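Long-range contact in tyrosine--tRNA ligase, mitochondrial (Coccidioides posadasii, PDB 5IJX), which probably joins L-tyrosine to its mitochondrial tRNA at the expense of ATP, here as a C-terminally truncated construct holding the class I catalytic core: residues 84-95 and 140-148. Sequence-based numbering, arbitrary orientation.
Sequences MLPFMILGWAYV and LKRLGFSFE
Leu140 sets its CD2 methyl over one face of the Phe87 ring, 3.8 Å from CE2 and displaced toward the rim, where two helices of the Rossmann-type catalytic domain of a class I synthetase pack together. Helix 84-95 links the parallel strands 67-72 and 99-104 in a beta-alpha-beta crossover, and residues 140-148, part of helix 126-154, cross it at -49°. Leu140 also rests on Phe102 and Ile104 of strand 99-104, and the Phe87 side chain lies about 9 Å from the bound tyrosine. One turn on, Leu143 CG, trans to the backbone N (chi1 179°), carries CD2 out toward Met84 SE, a selenomethionine, which it meets tip to tip at 4.2 Å. Phe147 buries the most surface here. Gly91 CA lies 3.7 Å from the centroid of the Phe147 ring, over its face, a CH-pi contact; with no side chain in between, the CA atoms of Gly91 and Phe147 lie 6.0 Å apart. Met88 SE, also of a selenomethionine, approaches the edge of the Phe147 ring, 4.1 Å from CZ, as a Met-aromatic contact. Glu148, partly exposed, forms a salt bridge through OE1 to Arg164; the same oxygen accepts a weak hydrogen bond from Tyr94 OH at 3.4 Å.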
loop_
_atom_site.group_PDB
_atom_site.type_symbol
_atom_site.label_atom_id
_atom_site.label_comp_id
_atom_site.label_asym_id
_atom_site.label_seq_id
_atom_site.Cartn_x
_atom_site.Cartn_y
_atom_site.Cartn_z
HETATM N N MSE A 84 -11.702 -26.937 -8.683
HETATM C CA MSE A 84 -13.107 -27.065 -9.053
HETATM C C MSE A 84 -14.087 -27.020 -7.887
HETATM O O MSE A 84 -15.216 -26.563 -8.057
HETATM C CB MSE A 84 -13.318 -28.360 -9.846
HETATM C CG MSE A 84 -12.881 -28.250 -11.301
HETATM SE SE MSE A 84 -13.773 -26.796 -12.249
HETATM C CE MSE A 84 -15.602 -27.153 -11.677
ATOM N N LEU A 85 -13.671 -27.466 -6.704
ATOM C CA LEU A 85 -14.620 -27.557 -5.595
ATOM C C LEU A 85 -15.186 -26.203 -5.197
ATOM O O LEU A 85 -16.419 -26.087 -5.084
ATOM C CB LEU A 85 -13.967 -28.256 -4.403
ATOM C CG LEU A 85 -13.403 -29.646 -4.685
ATOM C CD1 LEU A 85 -12.891 -30.228 -3.383
ATOM C CD2 LEU A 85 -14.439 -30.559 -5.329
ATOM N N PRO A 86 -14.386 -25.160 -4.957
ATOM C CA PRO A 86 -14.995 -23.837 -4.750
ATOM C C PRO A 86 -15.973 -23.494 -5.855
ATOM O O PRO A 86 -17.115 -23.099 -5.589
ATOM C CB PRO A 86 -13.787 -22.892 -4.729
ATOM C CG PRO A 86 -12.633 -23.744 -4.361
ATOM C CD PRO A 86 -12.914 -25.107 -4.906
ATOM N N PHE A 87 -15.556 -23.683 -7.108
ATOM C CA PHE A 87 -16.417 -23.347 -8.231
ATOM C C PHE A 87 -17.690 -24.180 -8.220
ATOM O O PHE A 87 -18.781 -23.657 -8.482
ATOM C CB PHE A 87 -15.639 -23.527 -9.533
ATOM C CG PHE A 87 -14.485 -22.566 -9.680
ATOM C CD1 PHE A 87 -14.545 -21.304 -9.111
ATOM C CD2 PHE A 87 -13.342 -22.925 -10.374
ATOM C CE1 PHE A 87 -13.499 -20.421 -9.237
ATOM C CE2 PHE A 87 -12.287 -22.039 -10.501
ATOM C CZ PHE A 87 -12.371 -20.787 -9.930
HETATM N N MSE A 88 -17.580 -25.466 -7.900
HETATM C CA MSE A 88 -18.770 -26.286 -7.717
HETATM C C MSE A 88 -19.728 -25.532 -6.808
HETATM O O MSE A 88 -20.880 -25.295 -7.180
HETATM C CB MSE A 88 -18.429 -27.656 -7.122
HETATM C CG MSE A 88 -17.662 -28.589 -8.053
HETATM SE SE MSE A 88 -18.511 -28.869 -9.787
HETATM C CE MSE A 88 -20.320 -29.272 -9.188
ATOM N N ILE A 89 -19.241 -25.117 -5.634
ATOM C CA ILE A 89 -20.085 -24.346 -4.726
ATOM C C ILE A 89 -20.700 -23.168 -5.470
ATOM O O ILE A 89 -21.929 -23.022 -5.532
ATOM C CB ILE A 89 -19.285 -23.897 -3.487
ATOM C CG1 ILE A 89 -18.950 -25.119 -2.620
ATOM C CG2 ILE A 89 -20.066 -22.848 -2.685
ATOM C CD1 ILE A 89 -18.283 -24.807 -1.285
ATOM N N LEU A 90 -19.857 -22.334 -6.087
ATOM C CA LEU A 90 -20.374 -21.225 -6.880
ATOM C C LEU A 90 -21.463 -21.711 -7.826
ATOM O O LEU A 90 -22.580 -21.180 -7.837
ATOM C CB LEU A 90 -19.248 -20.554 -7.669
ATOM C CG LEU A 90 -18.203 -19.736 -6.904
ATOM C CD1 LEU A 90 -17.389 -18.909 -7.883
ATOM C CD2 LEU A 90 -18.826 -18.836 -5.844
ATOM N N GLY A 91 -21.157 -22.745 -8.607
ATOM C CA GLY A 91 -22.125 -23.326 -9.513
ATOM C C GLY A 91 -23.442 -23.533 -8.803
ATOM O O GLY A 91 -24.467 -22.950 -9.182
ATOM N N TRP A 92 -23.415 -24.333 -7.735
ATOM C CA TRP A 92 -24.631 -24.554 -6.964
ATOM C C TRP A 92 -25.264 -23.221 -6.596
ATOM O O TRP A 92 -26.422 -22.953 -6.938
ATOM C CB TRP A 92 -24.325 -25.381 -5.714
ATOM C CG TRP A 92 -24.080 -26.837 -6.006
ATOM C CD1 TRP A 92 -22.901 -27.514 -5.880
ATOM C CD2 TRP A 92 -25.040 -27.791 -6.482
ATOM N NE1 TRP A 92 -23.069 -28.831 -6.244
ATOM C CE2 TRP A 92 -24.372 -29.024 -6.617
ATOM C CE3 TRP A 92 -26.398 -27.721 -6.806
ATOM C CZ2 TRP A 92 -25.015 -30.175 -7.058
ATOM C CZ3 TRP A 92 -27.034 -28.867 -7.247
ATOM C CH2 TRP A 92 -26.342 -30.076 -7.370
ATOM N N ALA A 93 -24.495 -22.354 -5.933
ATOM C CA ALA A 93 -25.004 -21.038 -5.566
ATOM C C ALA A 93 -25.726 -20.395 -6.740
ATOM O O ALA A 93 -26.885 -19.975 -6.626
ATOM C CB ALA A 93 -23.854 -20.152 -5.084
ATOM N N TYR A 94 -25.067 -20.352 -7.897
ATOM C CA TYR A 94 -25.663 -19.696 -9.053
ATOM C C TYR A 94 -27.028 -20.288 -9.382
ATOM O O TYR A 94 -28.014 -19.557 -9.531
ATOM C CB TYR A 94 -24.727 -19.803 -10.252
ATOM C CG TYR A 94 -25.358 -19.351 -11.550
ATOM C CD1 TYR A 94 -25.626 -18.010 -11.779
ATOM C CD2 TYR A 94 -25.683 -20.263 -12.544
ATOM C CE1 TYR A 94 -26.201 -17.590 -12.958
ATOM C CE2 TYR A 94 -26.256 -19.854 -13.727
ATOM C CZ TYR A 94 -26.514 -18.515 -13.929
ATOM O OH TYR A 94 -27.086 -18.105 -15.110
ATOM N N VAL A 95 -27.116 -21.615 -9.454
ATOM C CA VAL A 95 -28.328 -22.255 -9.959
ATOM C C VAL A 95 -29.385 -22.226 -8.868
ATOM O O VAL A 95 -30.519 -22.675 -9.077
ATOM C CB VAL A 95 -28.069 -23.698 -10.439
ATOM C CG1 VAL A 95 -27.067 -23.710 -11.591
ATOM C CG2 VAL A 95 -27.598 -24.581 -9.291
ATOM N N LEU A 140 -13.008 -19.844 -17.567
ATOM C CA LEU A 140 -14.074 -19.488 -16.636
ATOM C C LEU A 140 -15.258 -18.858 -17.359
ATOM O O LEU A 140 -16.415 -19.122 -17.005
ATOM C CB LEU A 140 -13.543 -18.543 -15.556
ATOM C CG LEU A 140 -12.673 -19.166 -14.460
ATOM C CD1 LEU A 140 -12.226 -18.097 -13.480
ATOM C CD2 LEU A 140 -13.407 -20.278 -13.719
ATOM N N LYS A 141 -14.993 -18.030 -18.374
ATOM C CA LYS A 141 -16.080 -17.492 -19.185
ATOM C C LYS A 141 -16.958 -18.613 -19.724
ATOM O O LYS A 141 -18.191 -18.525 -19.676
ATOM C CB LYS A 141 -15.528 -16.649 -20.339
ATOM C CG LYS A 141 -16.607 -15.884 -21.105
ATOM C CD LYS A 141 -16.071 -15.205 -22.361
ATOM C CE LYS A 141 -15.095 -14.089 -22.035
ATOM N NZ LYS A 141 -14.714 -13.311 -23.246
ATOM N N ARG A 142 -16.341 -19.684 -20.236
ATOM C CA ARG A 142 -17.116 -20.814 -20.736
ATOM C C ARG A 142 -17.605 -21.731 -19.622
ATOM O O ARG A 142 -18.590 -22.448 -19.821
ATOM C CB ARG A 142 -16.297 -21.621 -21.751
ATOM C CG ARG A 142 -15.060 -22.312 -21.194
ATOM C CD ARG A 142 -14.363 -23.154 -22.259
ATOM N NE ARG A 142 -14.045 -22.389 -23.463
ATOM C CZ ARG A 142 -13.284 -22.837 -24.458
ATOM N NH1 ARG A 142 -12.751 -24.049 -24.400
ATOM N NH2 ARG A 142 -13.054 -22.069 -25.514
ATOM N N LEU A 143 -16.953 -21.722 -18.457
ATOM C CA LEU A 143 -17.439 -22.529 -17.344
ATOM C C LEU A 143 -18.712 -21.944 -16.750
ATOM O O LEU A 143 -19.501 -22.674 -16.141
ATOM C CB LEU A 143 -16.359 -22.656 -16.270
ATOM C CG LEU A 143 -16.731 -23.471 -15.026
ATOM C CD1 LEU A 143 -17.147 -24.887 -15.399
ATOM C CD2 LEU A 143 -15.577 -23.502 -14.034
ATOM N N GLY A 144 -18.928 -20.638 -16.908
ATOM C CA GLY A 144 -20.178 -20.031 -16.492
ATOM C C GLY A 144 -21.350 -20.527 -17.316
ATOM O O GLY A 144 -22.276 -21.158 -16.788
ATOM N N PHE A 145 -21.319 -20.242 -18.621
ATOM C CA PHE A 145 -22.349 -20.758 -19.515
ATOM C C PHE A 145 -22.481 -22.266 -19.370
ATOM O O PHE A 145 -23.588 -22.814 -19.441
ATOM C CB PHE A 145 -22.025 -20.386 -20.963
ATOM N N SER A 146 -21.359 -22.956 -19.152
ATOM C CA SER A 146 -21.409 -24.396 -18.941
ATOM C C SER A 146 -22.232 -24.739 -17.705
ATOM O O SER A 146 -23.043 -25.671 -17.731
ATOM C CB SER A 146 -19.992 -24.957 -18.822
ATOM O OG SER A 146 -20.015 -26.365 -18.669
ATOM N N PHE A 147 -22.042 -23.994 -16.611
ATOM C CA PHE A 147 -22.856 -24.221 -15.421
ATOM C C PHE A 147 -24.322 -23.913 -15.679
ATOM O O PHE A 147 -25.201 -24.525 -15.061
ATOM C CB PHE A 147 -22.349 -23.374 -14.254
ATOM C CG PHE A 147 -21.364 -24.082 -13.371
ATOM C CD1 PHE A 147 -21.750 -25.181 -12.621
ATOM C CD2 PHE A 147 -20.059 -23.633 -13.272
ATOM C CE1 PHE A 147 -20.847 -25.829 -11.803
ATOM C CE2 PHE A 147 -19.153 -24.273 -12.456
ATOM C CZ PHE A 147 -19.545 -25.373 -11.719
ATOM N N GLU A 148 -24.610 -22.961 -16.569
ATOM C CA GLU A 148 -26.004 -22.680 -16.905
ATOM C C GLU A 148 -26.630 -23.857 -17.649
ATOM O O GLU A 148 -27.691 -24.360 -17.258
ATOM C CB GLU A 148 -26.097 -21.394 -17.729
ATOM C CG GLU A 148 -27.518 -20.919 -18.000
ATOM C CD GLU A 148 -27.559 -19.587 -18.730
ATOM O OE1 GLU A 148 -26.723 -18.711 -18.419
ATOM O OE2 GLU A 148 -28.420 -19.415 -19.619
#